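Local coordinates for beta-L-arabinobiosidase (Bacteroides thetaiotaomicron, PDB 5MQR), which probably cleaves glycosidic bonds in plant pectin as a multidomain beta-L-arabinobiosidase and may also act as a sialidase, at residues 103-108 / 121-126; 90-95 / 149-154; 163-168 / 188-193; 125-130 / 144-149. All blocks are in the same frame, centred on the assembly; numbering follows the deposited sequence.

Contact 1: 103-108 / 121-126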
loop_
_atom_site.group_PDB
_atom_site.type_symbol
_atom_site.label_atom_id
_atom_site.label_comp_id
_atom_site.label_asym_id
_atom_site.label_seq_id
_atom_site.Cartn_x
_atom_site.Cartn_y
_atom_site.Cartn_z
ATOM N N SER A 103 33.577 30.901 13.856
ATOM C CA SER A 103 32.284 30.303 13.622
ATOM C C SER A 103 31.623 31.066 12.497
ATOM O O SER A 103 31.693 32.309 12.461
ATOM C CB SER A 103 31.439 30.399 14.902
ATOM O OG SER A 103 30.227 29.664 14.811
ATOM N N GLN A 104 30.978 30.339 11.591
ATOM C CA GLN A 104 30.332 30.950 10.442
ATOM C C GLN A 104 29.240 30.061 9.918
ATOM O O GLN A 104 29.110 28.924 10.377
ATOM C CB GLN A 104 31.343 31.198 9.331
ATOM C CG GLN A 104 31.944 29.934 8.764
ATOM C CD GLN A 104 33.241 30.170 8.019
ATOM O OE1 GLN A 104 33.863 31.228 8.117
ATOM N NE2 GLN A 104 33.658 29.164 7.260
ATOM N N THR A 105 28.480 30.578 8.951
ATOM C CA THR A 105 27.379 29.858 8.330
ATOM C C THR A 105 27.630 29.689 6.829
ATOM O O THR A 105 27.994 30.643 6.153
ATOM C CB THR A 105 26.064 30.619 8.586
ATOM O OG1 THR A 105 25.854 30.697 10.001
ATOM C CG2 THR A 105 24.831 29.939 7.885
ATOM N N PHE A 106 27.441 28.462 6.351
ATOM C CA PHE A 106 27.662 28.062 4.956
ATOM C C PHE A 106 26.333 27.901 4.221
ATOM O O PHE A 106 25.309 27.596 4.847
ATOM C CB PHE A 106 28.369 26.720 4.883
ATOM C CG PHE A 106 29.849 26.766 5.145
ATOM C CD1 PHE A 106 30.711 27.363 4.230
ATOM C CD2 PHE A 106 30.391 26.123 6.249
ATOM C CE1 PHE A 106 32.097 27.353 4.440
ATOM C CE2 PHE A 106 31.757 26.095 6.458
ATOM C CZ PHE A 106 32.619 26.711 5.554
ATOM N N LEU A 107 26.365 28.099 2.905
ATOM C CA LEU A 107 25.226 27.828 2.018
ATOM C C LEU A 107 25.641 26.997 0.801
ATOM O O LEU A 107 26.699 27.255 0.190
ATOM C CB LEU A 107 24.612 29.121 1.501
ATOM C CG LEU A 107 23.335 29.028 0.665
ATOM C CD1 LEU A 107 22.143 28.691 1.560
ATOM C CD2 LEU A 107 23.101 30.322 -0.084
HETATM N N MSE A 108 24.774 26.059 0.428
HETATM C CA MSE A 108 24.935 25.209 -0.744
HETATM C C MSE A 108 23.609 25.071 -1.435
HETATM O O MSE A 108 22.556 25.084 -0.796
HETATM C CB MSE A 108 25.203 23.771 -0.320
HETATM C CG MSE A 108 26.502 23.571 0.400
HETATM SE SE MSE A 108 26.446 21.814 1.259
HETATM C CE MSE A 108 27.155 20.786 -0.258
ATOM N N ILE A 121 30.542 30.676 2.081
ATOM C CA ILE A 121 30.310 31.394 3.340
ATOM C C ILE A 121 29.224 32.451 3.105
ATOM O O ILE A 121 29.383 33.333 2.255
ATOM C CB ILE A 121 31.591 32.048 3.901
ATOM C CG1 ILE A 121 32.645 30.973 4.258
ATOM C CG2 ILE A 121 31.285 32.881 5.147
ATOM C CD1 ILE A 121 34.063 31.499 4.323
ATOM N N VAL A 122 28.121 32.345 3.841
ATOM C CA VAL A 122 26.961 33.230 3.646
ATOM C C VAL A 122 26.833 34.239 4.803
ATOM O O VAL A 122 26.416 35.361 4.583
ATOM C CB VAL A 122 25.670 32.416 3.349
ATOM C CG1 VAL A 122 25.197 31.605 4.551
ATOM C CG2 VAL A 122 24.567 33.317 2.831
ATOM N N PHE A 123 27.217 33.841 6.014
ATOM C CA PHE A 123 27.477 34.786 7.104
ATOM C C PHE A 123 28.871 34.480 7.679
ATOM O O PHE A 123 29.090 33.378 8.161
ATOM C CB PHE A 123 26.398 34.703 8.173
ATOM C CG PHE A 123 25.020 35.065 7.668
ATOM C CD1 PHE A 123 24.748 36.344 7.226
ATOM C CD2 PHE A 123 24.003 34.122 7.619
ATOM C CE1 PHE A 123 23.502 36.695 6.762
ATOM C CE2 PHE A 123 22.743 34.469 7.150
ATOM C CZ PHE A 123 22.498 35.761 6.724
ATOM N N PRO A 124 29.820 35.437 7.591
ATOM C CA PRO A 124 31.197 35.178 7.965
ATOM C C PRO A 124 31.467 35.408 9.463
ATOM O O PRO A 124 30.594 35.924 10.171
ATOM C CB PRO A 124 31.971 36.219 7.122
ATOM C CG PRO A 124 31.069 37.383 7.047
ATOM C CD PRO A 124 29.658 36.836 7.119
ATOM N N PRO A 125 32.680 35.047 9.937
ATOM C CA PRO A 125 33.105 35.353 11.313
ATOM C C PRO A 125 32.900 36.828 11.666
ATOM O O PRO A 125 33.164 37.707 10.829
ATOM C CB PRO A 125 34.597 35.018 11.297
ATOM C CG PRO A 125 34.739 33.981 10.232
ATOM C CD PRO A 125 33.738 34.350 9.181
ATOM N N TYR A 126 32.431 37.075 12.885
ATOM C CA TYR A 126 32.070 38.414 13.349
ATOM C C TYR A 126 32.836 38.734 14.620
ATOM O O TYR A 126 32.935 37.905 15.507
ATOM C CB TYR A 126 30.566 38.465 13.611
ATOM C CG TYR A 126 30.002 39.831 13.943
ATOM C CD1 TYR A 126 30.126 40.373 15.239
ATOM C CD2 TYR A 126 29.312 40.585 12.971
ATOM C CE1 TYR A 126 29.615 41.632 15.545
ATOM C CE2 TYR A 126 28.785 41.841 13.276
ATOM C CZ TYR A 126 28.946 42.365 14.561
ATOM O OH TYR A 126 28.427 43.585 14.880
HETATM O O HOH W 1 31.550 34.602 14.188
#

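Contact 2: 90-95 / 149-154. With EDO (1,2-ethanediol), chain H.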
loop_
_atom_site.group_PDB
_atom_site.type_symbol
_atom_site.label_atom_id
_atom_site.label_comp_id
_atom_site.label_asym_id
_atom_site.label_seq_id
_atom_site.Cartn_x
_atom_site.Cartn_y
_atom_site.Cartn_z
ATOM N N GLN A 90 21.615 25.302 4.392
ATOM C CA GLN A 90 22.414 26.184 5.250
ATOM C C GLN A 90 22.930 25.330 6.397
ATOM O O GLN A 90 22.206 24.462 6.869
ATOM C CB GLN A 90 21.531 27.288 5.813
ATOM C CG GLN A 90 22.272 28.444 6.412
ATOM C CD GLN A 90 21.490 29.208 7.488
ATOM O OE1 GLN A 90 21.104 28.634 8.502
ATOM N NE2 GLN A 90 21.303 30.511 7.289
ATOM N N TYR A 91 24.169 25.550 6.828
ATOM C CA TYR A 91 24.689 24.906 8.021
ATOM C C TYR A 91 25.745 25.776 8.687
ATOM O O TYR A 91 26.273 26.693 8.077
ATOM C CB TYR A 91 25.210 23.479 7.724
ATOM C CG TYR A 91 26.504 23.355 6.960
ATOM C CD1 TYR A 91 26.512 23.307 5.563
ATOM C CD2 TYR A 91 27.720 23.260 7.630
ATOM C CE1 TYR A 91 27.698 23.171 4.850
ATOM C CE2 TYR A 91 28.920 23.136 6.929
ATOM C CZ TYR A 91 28.911 23.110 5.548
ATOM O OH TYR A 91 30.091 22.970 4.869
ATOM N N LEU A 92 26.035 25.487 9.947
ATOM C CA LEU A 92 27.043 26.232 10.649
ATOM C C LEU A 92 28.239 25.402 11.007
ATOM O O LEU A 92 28.168 24.195 11.081
ATOM C CB LEU A 92 26.487 26.952 11.857
ATOM C CG LEU A 92 25.928 26.179 13.017
ATOM C CD1 LEU A 92 26.984 25.860 14.075
ATOM C CD2 LEU A 92 24.789 27.050 13.601
ATOM N N ALA A 93 29.354 26.088 11.198
ATOM C CA ALA A 93 30.621 25.423 11.317
ATOM C C ALA A 93 31.584 26.217 12.174
ATOM O O ALA A 93 31.594 27.448 12.154
ATOM C CB ALA A 93 31.215 25.176 9.922
ATOM N N ASP A 94 32.392 25.474 12.919
ATOM C CA ASP A 94 33.566 25.977 13.603
ATOM C C ASP A 94 34.727 25.047 13.171
ATOM O O ASP A 94 34.495 23.906 12.705
ATOM C CB ASP A 94 33.394 25.894 15.125
ATOM C CG ASP A 94 32.304 26.860 15.701
ATOM O OD1 ASP A 94 31.216 27.034 15.118
ATOM O OD2 ASP A 94 32.536 27.404 16.799
ATOM N N PRO A 95 35.980 25.512 13.320
ATOM C CA PRO A 95 37.089 24.662 12.893
ATOM C C PRO A 95 37.159 23.296 13.558
ATOM O O PRO A 95 37.565 22.340 12.894
ATOM C CB PRO A 95 38.323 25.504 13.229
ATOM C CG PRO A 95 37.834 26.890 12.976
ATOM C CD PRO A 95 36.439 26.891 13.560
HETATM N N MSE A 149 28.150 31.524 16.041
HETATM C CA MSE A 149 26.891 31.540 15.306
HETATM C C MSE A 149 26.034 30.431 15.827
HETATM O O MSE A 149 26.530 29.375 16.225
HETATM C CB MSE A 149 27.058 31.438 13.769
HETATM C CG MSE A 149 27.838 32.648 13.260
HETATM SE SE MSE A 149 27.443 33.091 11.386
HETATM C CE MSE A 149 25.682 33.950 11.695
ATOM N N HIS A 150 24.730 30.696 15.844
ATOM C CA HIS A 150 23.731 29.743 16.277
ATOM C C HIS A 150 22.362 30.222 15.810
ATOM O O HIS A 150 21.966 31.334 16.156
ATOM C CB HIS A 150 23.714 29.615 17.799
ATOM C CG HIS A 150 22.853 28.488 18.270
ATOM N ND1 HIS A 150 21.526 28.653 18.608
ATOM C CD2 HIS A 150 23.109 27.163 18.380
ATOM C CE1 HIS A 150 21.017 27.484 18.949
ATOM N NE2 HIS A 150 21.960 26.566 18.829
ATOM N N GLN A 151 21.690 29.395 15.017
ATOM C CA GLN A 151 20.369 29.668 14.422
ATOM C C GLN A 151 19.515 28.447 14.572
ATOM O O GLN A 151 20.010 27.352 14.298
ATOM C CB GLN A 151 20.435 29.730 12.881
ATOM C CG GLN A 151 21.140 30.855 12.284
ATOM C CD GLN A 151 22.616 30.648 12.154
ATOM O OE1 GLN A 151 23.362 31.300 12.838
ATOM N NE2 GLN A 151 23.043 29.777 11.251
ATOM N N ARG A 152 18.232 28.623 14.853
ATOM C CA ARG A 152 17.257 27.521 14.739
ATOM C C ARG A 152 16.376 27.665 13.509
ATOM O O ARG A 152 15.526 26.793 13.267
ATOM C CB ARG A 152 16.376 27.464 15.985
ATOM C CG ARG A 152 17.128 27.312 17.290
ATOM C CD ARG A 152 17.784 25.949 17.373
ATOM N NE ARG A 152 17.945 25.546 18.764
ATOM C CZ ARG A 152 18.820 24.640 19.214
ATOM N NH1 ARG A 152 19.621 23.954 18.377
ATOM N NH2 ARG A 152 18.865 24.391 20.532
ATOM N N VAL A 153 16.552 28.782 12.780
ATOM C CA VAL A 153 15.799 29.105 11.574
ATOM C C VAL A 153 16.752 29.827 10.637
ATOM O O VAL A 153 17.495 30.704 11.069
ATOM C CB VAL A 153 14.536 29.995 11.839
ATOM C CG1 VAL A 153 14.852 31.276 12.605
ATOM C CG2 VAL A 153 13.823 30.342 10.526
ATOM N N GLY A 154 16.704 29.439 9.362
ATOM C CA GLY A 154 17.649 29.857 8.348
ATOM C C GLY A 154 17.133 30.586 7.119
ATOM O O GLY A 154 17.928 31.253 6.462
HETATM C C1 EDO H . 22.174 24.265 21.410
HETATM O O1 EDO H . 22.527 23.836 20.073
HETATM C C2 EDO H . 21.663 23.105 22.278
HETATM O O2 EDO H . 20.669 23.496 23.229
HETATM O O HOH W 2 22.507 26.985 10.111
#

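Contact 3: 163-168 / 188-193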
loop_
_atom_site.group_PDB
_atom_site.type_symbol
_atom_site.label_atom_id
_atom_site.label_comp_id
_atom_site.label_asym_id
_atom_site.label_seq_id
_atom_site.Cartn_x
_atom_site.Cartn_y
_atom_site.Cartn_z
ATOM N N LEU A 163 13.992 35.383 -1.561
ATOM C CA LEU A 163 14.533 34.417 -0.620
ATOM C C LEU A 163 15.420 35.162 0.335
ATOM O O LEU A 163 16.387 35.752 -0.091
ATOM C CB LEU A 163 15.319 33.306 -1.323
ATOM C CG LEU A 163 15.928 32.224 -0.403
ATOM C CD1 LEU A 163 14.897 31.531 0.477
ATOM C CD2 LEU A 163 16.646 31.173 -1.232
ATOM N N ILE A 164 15.084 35.134 1.624
ATOM C CA ILE A 164 15.931 35.712 2.668
ATOM C C ILE A 164 16.553 34.566 3.464
ATOM O O ILE A 164 15.863 33.591 3.810
ATOM C CB ILE A 164 15.143 36.648 3.614
ATOM C CG1 ILE A 164 14.270 37.647 2.832
ATOM C CG2 ILE A 164 16.082 37.407 4.552
ATOM C CD1 ILE A 164 14.993 38.540 1.861
ATOM N N THR A 165 17.852 34.659 3.728
ATOM C CA THR A 165 18.509 33.725 4.641
ATOM C C THR A 165 18.959 34.511 5.868
ATOM O O THR A 165 19.211 35.713 5.779
ATOM C CB THR A 165 19.648 32.926 3.969
ATOM O OG1 THR A 165 20.121 31.897 4.852
ATOM C CG2 THR A 165 20.796 33.835 3.553
HETATM N N MSE A 166 19.003 33.845 7.025
HETATM C CA MSE A 166 19.261 34.542 8.295
HETATM C C MSE A 166 20.084 33.699 9.225
HETATM O O MSE A 166 20.082 32.467 9.159
HETATM C CB MSE A 166 17.975 34.987 9.007
HETATM C CG MSE A 166 16.998 33.832 9.252
HETATM SE SE MSE A 166 15.243 34.439 9.958
HETATM C CE MSE A 166 14.133 33.910 8.430
ATOM N N GLY A 167 20.820 34.384 10.089
ATOM C CA GLY A 167 21.558 33.741 11.137
ATOM C C GLY A 167 21.790 34.685 12.281
ATOM O O GLY A 167 21.435 35.865 12.205
ATOM N N ASN A 168 22.387 34.170 13.344
ATOM C CA ASN A 168 22.528 34.930 14.576
ATOM C C ASN A 168 23.924 34.776 15.176
ATOM O O ASN A 168 24.516 33.703 15.106
ATOM C CB ASN A 168 21.455 34.446 15.535
ATOM C CG ASN A 168 21.588 35.045 16.910
ATOM O OD1 ASN A 168 21.035 36.103 17.180
ATOM N ND2 ASN A 168 22.310 34.359 17.797
ATOM N N VAL A 188 21.145 38.509 11.823
ATOM C CA VAL A 188 21.435 39.105 10.528
ATOM C C VAL A 188 20.660 38.384 9.446
ATOM O O VAL A 188 20.250 37.242 9.613
ATOM C CB VAL A 188 22.939 39.085 10.159
ATOM C CG1 VAL A 188 23.724 39.949 11.127
ATOM C CG2 VAL A 188 23.507 37.665 10.118
ATOM N N VAL A 189 20.491 39.088 8.337
ATOM C CA VAL A 189 19.787 38.606 7.159
ATOM C C VAL A 189 20.534 39.072 5.923
ATOM O O VAL A 189 21.224 40.094 5.950
ATOM C CB VAL A 189 18.354 39.178 7.034
ATOM C CG1 VAL A 189 17.422 38.562 8.056
ATOM C CG2 VAL A 189 18.336 40.704 7.137
ATOM N N ARG A 190 20.348 38.338 4.835
ATOM C CA ARG A 190 20.690 38.823 3.500
ATOM C C ARG A 190 19.848 38.128 2.442
ATOM O O ARG A 190 19.399 37.006 2.642
ATOM C CB ARG A 190 22.182 38.638 3.217
ATOM C CG ARG A 190 22.614 37.230 2.849
ATOM C CD ARG A 190 24.129 37.078 2.963
ATOM N NE ARG A 190 24.833 38.108 2.206
ATOM C CZ ARG A 190 26.151 38.191 2.079
ATOM N NH1 ARG A 190 26.962 37.308 2.652
ATOM N NH2 ARG A 190 26.659 39.170 1.364
ATOM N N GLU A 191 19.633 38.811 1.325
ATOM C CA GLU A 191 18.842 38.261 0.257
ATOM C C GLU A 191 19.694 37.308 -0.561
ATOM O O GLU A 191 20.866 37.580 -0.806
ATOM C CB GLU A 191 18.306 39.366 -0.642
ATOM C CG GLU A 191 17.395 38.803 -1.737
ATOM C CD GLU A 191 16.490 39.833 -2.368
ATOM O OE1 GLU A 191 16.584 41.031 -2.007
ATOM O OE2 GLU A 191 15.682 39.443 -3.232
ATOM N N ILE A 192 19.101 36.192 -0.954
ATOM C CA ILE A 192 19.657 35.345 -1.993
ATOM C C ILE A 192 18.922 35.628 -3.324
ATOM O O ILE A 192 17.697 35.555 -3.406
ATOM C CB ILE A 192 19.572 33.864 -1.611
ATOM C CG1 ILE A 192 20.445 33.583 -0.375
ATOM C CG2 ILE A 192 20.009 32.985 -2.788
ATOM C CD1 ILE A 192 20.020 32.343 0.387
ATOM N N LYS A 193 19.687 35.954 -4.359
ATOM C CA LYS A 193 19.118 36.351 -5.660
ATOM C C LYS A 193 19.051 35.198 -6.654
ATOM O O LYS A 193 19.715 34.176 -6.473
ATOM C CB LYS A 193 19.874 37.566 -6.204
ATOM C CG LYS A 193 19.381 38.864 -5.565
ATOM C CD LYS A 193 20.495 39.854 -5.260
ATOM C CE LYS A 193 20.023 41.291 -5.504
ATOM N NZ LYS A 193 21.102 42.293 -5.266
HETATM O O HOH W 3 15.412 36.822 -3.836
#

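Contact 4: 125-130 / 144-149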
loop_
_atom_site.group_PDB
_atom_site.type_symbol
_atom_site.label_atom_id
_atom_site.label_comp_id
_atom_site.label_asym_id
_atom_site.label_seq_id
_atom_site.Cartn_x
_atom_site.Cartn_y
_atom_site.Cartn_z
ATOM N N PRO A 125 32.680 35.047 9.937
ATOM C CA PRO A 125 33.105 35.353 11.313
ATOM C C PRO A 125 32.900 36.828 11.666
ATOM O O PRO A 125 33.164 37.707 10.829
ATOM C CB PRO A 125 34.597 35.018 11.297
ATOM C CG PRO A 125 34.739 33.981 10.232
ATOM C CD PRO A 125 33.738 34.350 9.181
ATOM N N TYR A 126 32.431 37.075 12.885
ATOM C CA TYR A 126 32.070 38.414 13.349
ATOM C C TYR A 126 32.836 38.734 14.620
ATOM O O TYR A 126 32.935 37.905 15.507
ATOM C CB TYR A 126 30.566 38.465 13.611
ATOM C CG TYR A 126 30.002 39.831 13.943
ATOM C CD1 TYR A 126 30.126 40.373 15.239
ATOM C CD2 TYR A 126 29.312 40.585 12.971
ATOM C CE1 TYR A 126 29.615 41.632 15.545
ATOM C CE2 TYR A 126 28.785 41.841 13.276
ATOM C CZ TYR A 126 28.946 42.365 14.561
ATOM O OH TYR A 126 28.427 43.585 14.880
ATOM N N LYS A 127 33.356 39.950 14.711
ATOM C CA LYS A 127 34.105 40.398 15.888
ATOM C C LYS A 127 33.209 40.776 17.036
ATOM O O LYS A 127 32.422 41.692 16.915
ATOM C CB LYS A 127 34.981 41.605 15.548
ATOM C CG LYS A 127 36.291 41.191 14.913
ATOM C CD LYS A 127 36.951 42.264 14.027
ATOM C CE LYS A 127 37.452 41.622 12.716
ATOM N NZ LYS A 127 38.668 42.294 12.170
ATOM N N VAL A 128 33.350 40.075 18.155
ATOM C CA VAL A 128 32.749 40.507 19.417
ATOM C C VAL A 128 33.499 41.783 19.804
ATOM O O VAL A 128 34.734 41.789 19.734
ATOM C CB VAL A 128 32.925 39.460 20.534
ATOM C CG1 VAL A 128 32.304 39.952 21.837
ATOM C CG2 VAL A 128 32.328 38.127 20.118
ATOM N N PRO A 129 32.788 42.877 20.166
ATOM C CA PRO A 129 33.574 44.081 20.477
ATOM C C PRO A 129 34.498 43.880 21.699
ATOM O O PRO A 129 34.083 43.278 22.700
ATOM C CB PRO A 129 32.514 45.175 20.739
ATOM C CG PRO A 129 31.198 44.592 20.427
ATOM C CD PRO A 129 31.339 43.102 20.317
ATOM N N ASP A 130 35.747 44.334 21.570
ATOM C CA ASP A 130 36.701 44.369 22.679
ATOM C C ASP A 130 36.052 45.085 23.873
ATOM O O ASP A 130 35.545 46.199 23.712
ATOM C CB ASP A 130 37.987 45.117 22.261
ATOM C CG ASP A 130 38.933 44.278 21.371
ATOM O OD1 ASP A 130 38.658 43.106 21.041
ATOM O OD2 ASP A 130 39.994 44.813 20.989
ATOM N N ASP A 144 40.064 40.418 21.049
ATOM C CA ASP A 144 40.301 39.749 19.753
ATOM C C ASP A 144 39.472 38.458 19.605
ATOM O O ASP A 144 39.961 37.442 19.110
ATOM C CB ASP A 144 41.804 39.458 19.571
ATOM C CG ASP A 144 42.659 40.723 19.616
ATOM O OD1 ASP A 144 42.278 41.731 18.965
ATOM O OD2 ASP A 144 43.713 40.692 20.292
ATOM N N LEU A 145 38.224 38.533 20.063
ATOM C CA LEU A 145 37.314 37.404 20.123
ATOM C C LEU A 145 36.311 37.404 18.959
ATOM O O LEU A 145 35.669 38.420 18.663
ATOM C CB LEU A 145 36.552 37.425 21.456
ATOM C CG LEU A 145 35.625 36.250 21.749
ATOM C CD1 LEU A 145 36.441 34.970 21.904
ATOM C CD2 LEU A 145 34.778 36.539 22.982
ATOM N N ILE A 146 36.174 36.240 18.328
ATOM C CA ILE A 146 35.224 36.021 17.262
ATOM C C ILE A 146 33.935 35.437 17.875
ATOM O O ILE A 146 33.987 34.602 18.780
ATOM C CB ILE A 146 35.828 35.053 16.211
ATOM C CG1 ILE A 146 37.081 35.670 15.538
ATOM C CG2 ILE A 146 34.780 34.589 15.192
ATOM C CD1 ILE A 146 36.861 36.988 14.811
ATOM N N ALA A 147 32.786 35.871 17.365
ATOM C CA ALA A 147 31.491 35.401 17.862
ATOM C C ALA A 147 31.217 33.959 17.474
ATOM O O ALA A 147 31.876 33.404 16.592
ATOM C CB ALA A 147 30.373 36.290 17.333
ATOM N N ILE A 148 30.220 33.380 18.131
ATOM C CA ILE A 148 29.705 32.066 17.816
ATOM C C ILE A 148 28.359 32.254 17.138
ATOM O O ILE A 148 27.531 33.023 17.604
ATOM C CB ILE A 148 29.526 31.192 19.083
ATOM C CG1 ILE A 148 30.860 31.032 19.835
ATOM C CG2 ILE A 148 28.928 29.823 18.743
ATOM C CD1 ILE A 148 31.977 30.348 19.066
HETATM N N MSE A 149 28.150 31.524 16.041
HETATM C CA MSE A 149 26.891 31.540 15.306
HETATM C C MSE A 149 26.034 30.431 15.827
HETATM O O MSE A 149 26.530 29.375 16.225
HETATM C CB MSE A 149 27.058 31.438 13.769
HETATM C CG MSE A 149 27.838 32.648 13.260
HETATM SE SE MSE A 149 27.443 33.091 11.386
HETATM C CE MSE A 149 25.682 33.950 11.695
HETATM O O HOH W 1 31.550 34.602 14.188
HETATM O O HOH W 4 37.019 41.011 21.151
#

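Contact 1: 103-108 / 121-126
Gln104 runs outward beside Ile121 and Pro125, and its path illustrates how an edge-strand pairing can carry a long polar side chain through apolar company. Its CB sits 3.3 Å from Phe123 O. CG then takes the position between the backbone N and the carbonyl carbon (chi1 64°), and the extended remainder of the chain lies alongside Pro125 and crosses Ile121 at about a right angle. Ile121 covers one face of the amide, its CG1 3.9 Å from Gln104 CD and 3.6 Å from NE2, while Pro125 CD, close to the amide plane, meets OE1 at 3.3 Å. The same methylene of Ile121 also meets Phe106 CE1.

The backbones form a classic beta bulge. Val122 and Phe123 both face Thr105, whose O accepts from Val122 N at 2.9 Å. The second donor, Phe123 N, stands 3.3 Å from Thr105 O and is tilted from the carbonyl plane. Thr105 N answers with a nearly straight bond to Phe123 O (3.0 Å). Further on, water 1 joins Ser103 O to Tyr126 N.

Strand 120-123 closes one side of a four-stranded antiparallel sheet, consistent with a propeller blade; strand 86-94 flanks 104-110 on its other side, while Thr105 and Phe123 face strands 148-157 and 186-192 of the next sheet.

Contact 2: 90-95 / 149-154
Leu92 and Gln90, on one blade of the N-terminal beta propeller, face residues 149-154, which open the next: Leu92 points at the backbone of Met149 and His150, Gln90 at Gln151 and Gly154. No direct hydrogen bond crosses this interface. Leu92 CD2 lies 3.9 Å from both Met149 O and His150 CA.

The two glutamines meet crosswise, their amide planes 82° apart and Gln90 OE1 3.6 Å from Gln151 NE2. Water 2 spans them, donating to Gln90 OE1 at 2.7 Å and accepting a weak bond from Gln151 NE2. With CG anti to the backbone N (chi1 -165°) and an extended chain, Gln90 lays its amide against Gly154 and hands NE2 to Met166 O, while Gln151 is anchored by Asn168 N and Thr105 OG1. An alanine in place of Gln90 is likely to leave Met166 O without this donor and deprive water 2 of its acceptor.

His150, its CB pointing away from strand 86-94, lays CE1 3.5 Å above the centre of the Arg152 guanidinium. Glu248 holds His150 ND1, and Glu247 forms a salt bridge with Arg152 NE. His150 NE2 donates to O1 of a bound 1,2-ethanediol, probably from the crystallisation liquor, at 3.1 Å.

Contact 3: 163-168 / 188-193
Two successive antiparallel strands at the centre of a four-stranded propeller sheet make this contact, 163-168 running against 188-192 with an angle of 147° between their directions. Thr165 and Arg190 exchange two backbone bonds, Thr165 N to Arg190 O and Arg190 N to Thr165 O, each of 3.0 Å. Gly167 pairs likewise with Val188, closed by a short bond of 2.7 Å from Val188 N to Gly167 O.

On one face, Leu163 and Ile192 lie side by side and point the same way, Leu163 CD2 resting 3.9 Å from Ile192 CD1. That same CD1 reaches across to Thr165 CG2 at 3.6 Å. The methyl is available because Thr165 turns OG1 anti to its own N (chi1 -172°), where the hydroxyl meets Gly154 O. Cutting Leu163 back to an alanine would probably open a gap beside Ile192 CB and CD1, leaving the isoleucine held on that face mainly by Thr165.

The other face is apolar toward the middle: Val189 is flanked by Ile164, whose CG2 lies 3.8 Å from Val189 CB, and by Met166, whose CB approaches Val189 CG1 to 3.7 Å. Helix 226-236 packs on this side. At the strand end, water 3 ties Leu163 N to Glu191 OE2 and Ile192 O, while Glu191 OE1 forms a salt bridge with Arg162.

A four-stranded antiparallel sheet whose inner strands pack one face on the preceding sheet is the blade of a beta propeller, consistent with the family of this domain.

Contact 4: 125-130 / 144-149
Backbone hydrogen bonds come first: Ala147 N donates to Tyr126 O at 2.8 Å, almost straight in line with the carbonyl, and Val128 N reaches Leu145 O at 2.9 Å through a more bent bond. Between these two rungs Lys127 and Ile146 form a single bridge. A third bond involves a side chain: Asp130 OD1 accepts Asp144 N at 3.0 Å on its syn side, the donor standing 31° out of the carboxylate plane.

Water extends this polar seam at both ends. Water 1 takes the N-H of Tyr126 and donates to Ala147 O, and water 4 donates to Val128 O and Asp130 OD1 while accepting from Leu145 N. Asp130 OD1 is therefore gripped by two donors.

The two segments belong to the long loop that leads from strand 120-123, at the edge of one propeller sheet, to strand 148-157, the first of the next; the loop folds back and pairs with itself.

Apolar contacts flank the rungs. Val128, with CG1 anti to the backbone N (chi1 179°), packs CG2 against the backbone of the other chain, 3.6 Å from Ala147 N, and also meets Leu145 CD2 with CG2 at 4.1 Å. Ile146 CG2 touches Pro125 CB at 3.9 Å.

Charge acts at the exposed end, where Asp130 OD2 and Asp144 OD1 stand 4.3 Å apart; two carboxylates so close would probably raise each other's proton affinity somewhat.

In the fold
Contacts 1 and 3 are within-sheet pairings, each joining neighbouring antiparallel strands of a different four-stranded propeller sheet; contact 3 keeps its register without a bulge, whereas contact 1 has one. Contact 2 instead crosses between those two sheets and relies on side chains and a water. All three are buried, whereas contact 4 is only partly so, and its chemistry shifts toward bridging waters and carboxylates at the surface. Contacts 1 and 4 share Pro125, Tyr126 and water 1, and contacts 2 and 4 share Met149. Val122 O with Arg190 NH1 and Ser103 OG with Met149 N join the sheets, while Ser103 OG also holds Asp94 OD1 within its own sheet.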